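Local structure of sensor protein (Thermotoga maritima, 3A0S) at residues 4-9 and 23-28; 44-49 and 65-70. The protein is a sensor histidine kinase that probably transfers phosphate from ATP to a histidine in two-component signalling, and is represented here by its PAS domain. All coordinates share one frame; numbering follows the deposited sequence.

Interaction 1 (4-9 and 23-28)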
loop_
_atom_site.group_PDB
_atom_site.type_symbol
_atom_site.label_atom_id
_atom_site.label_comp_id
_atom_site.label_asym_id
_atom_site.label_seq_id
_atom_site.Cartn_x
_atom_site.Cartn_y
_atom_site.Cartn_z
ATOM N N ALA A 4 -5.816 3.160 7.188
ATOM C CA ALA A 4 -5.016 3.930 6.216
ATOM C C ALA A 4 -4.879 3.032 4.995
ATOM O O ALA A 4 -4.464 1.867 5.117
ATOM C CB ALA A 4 -3.676 4.245 6.797
ATOM N N ILE A 5 -5.262 3.528 3.832
ATOM C CA ILE A 5 -5.279 2.707 2.620
ATOM C C ILE A 5 -4.372 3.361 1.586
ATOM O O ILE A 5 -4.535 4.560 1.265
ATOM C CB ILE A 5 -6.676 2.590 2.020
ATOM C CG1 ILE A 5 -7.535 1.778 2.979
ATOM C CG2 ILE A 5 -6.649 1.948 0.614
ATOM C CD1 ILE A 5 -9.068 1.767 2.689
ATOM N N ILE A 6 -3.454 2.555 1.037
ATOM C CA ILE A 6 -2.656 2.923 -0.107
ATOM C C ILE A 6 -2.885 1.821 -1.134
ATOM O O ILE A 6 -2.665 0.634 -0.843
ATOM C CB ILE A 6 -1.185 2.911 0.286
ATOM C CG1 ILE A 6 -0.884 3.855 1.470
ATOM C CG2 ILE A 6 -0.297 3.293 -0.932
ATOM C CD1 ILE A 6 0.544 3.724 2.030
ATOM N N THR A 7 -3.371 2.191 -2.315
ATOM C CA THR A 7 -3.546 1.193 -3.366
ATOM C C THR A 7 -2.518 1.454 -4.452
ATOM O O THR A 7 -2.280 2.638 -4.817
ATOM C CB THR A 7 -4.946 1.297 -3.998
ATOM O OG1 THR A 7 -5.896 1.134 -2.959
ATOM C CG2 THR A 7 -5.186 0.188 -5.027
ATOM N N LEU A 8 -1.906 0.375 -4.930
ATOM C CA LEU A 8 -0.852 0.462 -5.958
ATOM C C LEU A 8 -1.332 -0.235 -7.220
ATOM O O LEU A 8 -2.035 -1.240 -7.148
ATOM C CB LEU A 8 0.406 -0.274 -5.514
ATOM C CG LEU A 8 1.019 0.214 -4.212
ATOM C CD1 LEU A 8 2.320 -0.485 -4.011
ATOM C CD2 LEU A 8 1.291 1.722 -4.217
ATOM N N SER A 9 -0.951 0.308 -8.366
ATOM C CA SER A 9 -1.187 -0.335 -9.655
ATOM C C SER A 9 -0.186 -1.470 -9.832
ATOM O O SER A 9 0.744 -1.635 -9.050
ATOM C CB SER A 9 -1.047 0.672 -10.788
ATOM O OG SER A 9 0.320 1.010 -10.995
ATOM N N GLN A 23 -3.527 11.458 7.242
ATOM C CA GLN A 23 -3.372 11.740 8.668
ATOM C C GLN A 23 -2.204 10.983 9.291
ATOM O O GLN A 23 -1.463 11.549 10.115
ATOM C CB GLN A 23 -4.682 11.447 9.419
ATOM C CG GLN A 23 -5.816 12.383 9.015
ATOM C CD GLN A 23 -7.189 11.921 9.499
ATOM O OE1 GLN A 23 -8.205 12.578 9.234
ATOM N NE2 GLN A 23 -7.230 10.807 10.234
ATOM N N LEU A 24 -1.996 9.746 8.865
ATOM C CA LEU A 24 -0.986 8.887 9.434
ATOM C C LEU A 24 0.385 9.311 8.941
ATOM O O LEU A 24 1.367 9.372 9.714
ATOM C CB LEU A 24 -1.240 7.427 9.058
ATOM C CG LEU A 24 -0.235 6.438 9.639
ATOM C CD1 LEU A 24 -0.131 6.541 11.162
ATOM C CD2 LEU A 24 -0.572 5.022 9.194
ATOM N N PHE A 25 0.474 9.616 7.648
ATOM C CA PHE A 25 1.795 9.841 7.036
ATOM C C PHE A 25 2.146 11.305 6.752
ATOM O O PHE A 25 3.303 11.626 6.462
ATOM C CB PHE A 25 1.891 9.013 5.764
ATOM C CG PHE A 25 1.839 7.541 6.003
ATOM C CD1 PHE A 25 2.806 6.919 6.802
ATOM C CD2 PHE A 25 0.863 6.773 5.406
ATOM C CE1 PHE A 25 2.785 5.556 7.002
ATOM C CE2 PHE A 25 0.833 5.408 5.628
ATOM C CZ PHE A 25 1.788 4.800 6.432
ATOM N N GLY A 26 1.157 12.185 6.821
ATOM C CA GLY A 26 1.363 13.630 6.645
ATOM C C GLY A 26 1.591 14.082 5.222
ATOM O O GLY A 26 2.173 15.166 4.982
ATOM N N LEU A 27 1.164 13.246 4.269
ATOM C CA LEU A 27 1.258 13.548 2.836
ATOM C C LEU A 27 -0.161 13.610 2.266
ATOM O O LEU A 27 -0.994 12.717 2.552
ATOM C CB LEU A 27 2.085 12.476 2.088
ATOM C CG LEU A 27 3.543 12.198 2.524
ATOM C CD1 LEU A 27 4.132 11.028 1.756
ATOM C CD2 LEU A 27 4.442 13.443 2.389
ATOM N N LYS A 28 -0.438 14.653 1.476
ATOM C CA LYS A 28 -1.731 14.774 0.826
ATOM C C LYS A 28 -1.824 13.841 -0.383
ATOM O O LYS A 28 -0.822 13.614 -1.085
ATOM C CB LYS A 28 -1.982 16.221 0.415
ATOM C CG LYS A 28 -2.407 17.082 1.582
ATOM C CD LYS A 28 -2.410 18.548 1.189
ATOM C CE LYS A 28 -2.985 19.399 2.319
ATOM N NZ LYS A 28 -3.247 20.796 1.863
#
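Ile6 and Ala4 of strand 4-9 meet Phe25 and Leu24 at the last turn of helix 19-25, joining the first strand of the PAS sheet to the first helix packed on it. Ala4 and Ile6 are two residues apart and turn their side chains to the helix, while Ile5, between them, points away. Ile6 makes one of the two contacts. Its CB is still 6.2 Å from CE2 of Phe25. CG1 stands anti to the carbonyl carbon (chi1 -57°) and leads away from the backbone, although it is still 4.8 Å from CE2 of Phe25. The next bond continues this extended course, and the terminal CD1 arrives 4.0 Å from CE2 of Phe25. The methyl reaches the ring obliquely, the two side chains crossing at about a right angle. At the other end, with CG anti to the backbone N (chi1 -179°), Leu24 sends CD2 toward the strand, 4.0 Å from CB of Ala4. Leu24 CD2 also sits over one face of the Phe25 ring, 3.6 Å above its plane and displaced toward the rim, which links the two halves of the contact. Phe43 touches Ile6 and sets its ring edge-to-face with that of Phe25, and Ile94 of strand 87-95 packs against both Leu24 and Phe25. Gly26, directly after Phe25, is the first residue to leave the helical conformation, with positive phi. All the touching groups are hydrocarbon, at ordinary van der Waals separation, and together they bury just 123 Å². The association of strand and helix here therefore rests on van der Waals contact and the exclusion of water, with no polar bond between the two segments to fix direction.

Interaction 2 (44-49 and 65-70)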
loop_
_atom_site.group_PDB
_atom_site.type_symbol
_atom_site.label_atom_id
_atom_site.label_comp_id
_atom_site.label_asym_id
_atom_site.label_seq_id
_atom_site.Cartn_x
_atom_site.Cartn_y
_atom_site.Cartn_z
ATOM N N GLU A 44 10.047 2.367 0.947
ATOM C CA GLU A 44 10.783 1.473 0.049
ATOM C C GLU A 44 10.538 0.018 0.401
ATOM O O GLU A 44 10.320 -0.808 -0.483
ATOM C CB GLU A 44 12.291 1.759 0.094
ATOM C CG GLU A 44 12.704 3.187 -0.268
ATOM C CD GLU A 44 12.737 4.184 0.911
ATOM O OE1 GLU A 44 12.286 3.900 2.062
ATOM O OE2 GLU A 44 13.231 5.299 0.657
ATOM N N GLU A 45 10.597 -0.303 1.693
ATOM C CA GLU A 45 10.380 -1.678 2.127
ATOM C C GLU A 45 8.943 -2.163 1.915
ATOM O O GLU A 45 8.716 -3.260 1.391
ATOM C CB GLU A 45 10.756 -1.836 3.586
ATOM C CG GLU A 45 10.557 -3.240 4.109
ATOM C CD GLU A 45 11.184 -3.416 5.480
ATOM O OE1 GLU A 45 10.866 -2.624 6.405
ATOM O OE2 GLU A 45 12.018 -4.338 5.629
ATOM N N ILE A 46 7.976 -1.347 2.332
ATOM C CA ILE A 46 6.563 -1.670 2.069
ATOM C C ILE A 46 6.325 -1.861 0.558
ATOM O O ILE A 46 5.617 -2.787 0.150
ATOM C CB ILE A 46 5.630 -0.601 2.656
ATOM C CG1 ILE A 46 5.607 -0.745 4.180
ATOM C CG2 ILE A 46 4.221 -0.745 2.110
ATOM C CD1 ILE A 46 5.166 0.546 4.911
ATOM N N GLY A 47 6.963 -1.015 -0.246
ATOM C CA GLY A 47 6.847 -1.105 -1.707
ATOM C C GLY A 47 7.408 -2.424 -2.197
ATOM O O GLY A 47 6.829 -3.062 -3.066
ATOM N N SER A 48 8.538 -2.843 -1.629
ATOM C CA SER A 48 9.145 -4.125 -1.988
ATOM C C SER A 48 8.283 -5.330 -1.597
ATOM O O SER A 48 8.119 -6.244 -2.412
ATOM C CB SER A 48 10.542 -4.235 -1.353
ATOM O OG SER A 48 11.269 -5.329 -1.875
ATOM N N VAL A 49 7.681 -5.314 -0.398
ATOM C CA VAL A 49 6.776 -6.389 0.006
ATOM C C VAL A 49 5.559 -6.451 -0.947
ATOM O O VAL A 49 5.118 -7.532 -1.343
ATOM C CB VAL A 49 6.295 -6.242 1.474
ATOM C CG1 VAL A 49 5.244 -7.295 1.821
ATOM C CG2 VAL A 49 7.490 -6.361 2.433
ATOM N N TYR A 65 4.719 -4.325 12.425
ATOM C CA TYR A 65 5.585 -3.561 11.519
ATOM C C TYR A 65 5.786 -2.190 12.131
ATOM O O TYR A 65 4.841 -1.434 12.284
ATOM C CB TYR A 65 5.004 -3.423 10.093
ATOM C CG TYR A 65 5.993 -2.804 9.099
ATOM C CD1 TYR A 65 6.157 -1.417 9.017
ATOM C CD2 TYR A 65 6.781 -3.605 8.261
ATOM C CE1 TYR A 65 7.080 -0.837 8.122
ATOM C CE2 TYR A 65 7.702 -3.034 7.360
ATOM C CZ TYR A 65 7.848 -1.651 7.298
ATOM O OH TYR A 65 8.768 -1.081 6.418
ATOM N N LYS A 66 7.016 -1.868 12.510
ATOM C CA LYS A 66 7.243 -0.601 13.186
ATOM C C LYS A 66 7.407 0.540 12.185
ATOM O O LYS A 66 8.185 0.444 11.224
ATOM C CB LYS A 66 8.451 -0.679 14.126
ATOM C CG LYS A 66 8.458 0.409 15.186
ATOM C CD LYS A 66 9.748 0.370 16.002
ATOM C CE LYS A 66 10.009 1.702 16.692
ATOM N NZ LYS A 66 9.716 1.695 18.156
ATOM N N PHE A 67 6.661 1.612 12.423
ATOM C CA PHE A 67 6.727 2.813 11.606
ATOM C C PHE A 67 6.604 3.985 12.560
ATOM O O PHE A 67 5.621 4.105 13.293
ATOM C CB PHE A 67 5.597 2.834 10.563
ATOM C CG PHE A 67 5.985 3.474 9.247
ATOM C CD1 PHE A 67 6.048 4.857 9.115
ATOM C CD2 PHE A 67 6.290 2.690 8.140
ATOM C CE1 PHE A 67 6.408 5.448 7.889
ATOM C CE2 PHE A 67 6.648 3.274 6.918
ATOM C CZ PHE A 67 6.705 4.647 6.793
ATOM N N GLY A 68 7.628 4.830 12.582
ATOM C CA GLY A 68 7.686 5.916 13.548
ATOM C C GLY A 68 7.794 5.355 14.951
ATOM O O GLY A 68 8.652 4.514 15.224
ATOM N N GLU A 69 6.889 5.799 15.816
ATOM C CA GLU A 69 6.855 5.454 17.241
ATOM C C GLU A 69 5.944 4.251 17.589
ATOM O O GLU A 69 5.841 3.868 18.761
ATOM C CB GLU A 69 6.375 6.697 18.010
ATOM C CG GLU A 69 6.685 6.746 19.499
ATOM C CD GLU A 69 6.960 8.170 19.982
ATOM O OE1 GLU A 69 7.072 9.075 19.119
ATOM O OE2 GLU A 69 7.077 8.389 21.216
ATOM N N ARG A 70 5.281 3.661 16.593
ATOM C CA ARG A 70 4.279 2.612 16.876
ATOM C C ARG A 70 4.433 1.353 16.031
ATOM O O ARG A 70 5.125 1.354 15.005
ATOM C CB ARG A 70 2.846 3.155 16.732
ATOM C CG ARG A 70 2.544 4.405 17.540
ATOM C CD ARG A 70 1.044 4.578 17.788
ATOM N NE ARG A 70 0.239 4.704 16.565
ATOM C CZ ARG A 70 0.013 5.839 15.903
ATOM N NH1 ARG A 70 0.554 6.986 16.308
ATOM N NH2 ARG A 70 -0.754 5.829 14.815
HETATM O O HOH W 1 8.743 0.805 4.198
#
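In the PAS fold the long helix 44-56 lies over the antiparallel sheet, and here Glu45 and Ile46 of its first turn meet Tyr65 and Phe67 on edge strand 60-67. The axes of the short segments 44-49 and 65-67 come within 11.7 Å, at 147°, so the gap is bridged by side chains. Tyr65 covers most of it: with CG anti to the backbone N (chi1 -172°), its ring extends toward the helix and brings the hydroxyl to Glu45. OH donates a 2.6 Å hydrogen bond to Glu45 OE1, which uses its anti lone pair, the one turned away from OE2. The carboxylate and ring planes are 72° apart, and the two side chains run past one another from opposing sides. Beneath this polar pair, Ile46 adds an apolar layer. Its CG1 lies 3.9 Å from Tyr65 CZ, and its CD1 reaches both rings from the same side, 3.7 Å from Phe67 CE2 and 4.0 Å from Tyr65 CE1. Phe67 CD2 in turn lies in the plane of the Tyr65 ring, at its edge. Phe76 of strand 70-80 also touches Ile46, which is buried, whereas Glu45 is exposed. Beyond Phe67 a type II' turn with Gly68 at its second position reverses the chain into strand 70-80. A phenylalanine in place of Tyr65 would probably leave Glu45 OE1 without this donor and deprive the water between strand and helix of one partner. That water secures the second side of the tyrosine oxygen: it donates to Tyr65 OH over 2.9 Å and accepts from the backbone N of Ile46, also at 2.9 Å.

How the interactions relate
Interaction 1 closes before interaction 2 opens along the chain, and their centres are 13 Å apart. Both belong to the single five-stranded antiparallel sheet of the PAS domain: strand 4-9 is next to the outermost strand 14-17, and strand 60-67 is the other edge, with 87-95 and 70-80 between 4-9 and 60-67. Each contact brings a different helix, 19-25 or 44-56, to the sheet. They also touch directly, Phe25 CE1 lying 3.7 Å from Phe67 CE1 in an edge-to-face pair, and Phe43, just before helix 44-56, meets both rings. The two helix contacts thus merge into one aromatic cluster, beside which a glycol, probably from the crystallisation liquor, is bound.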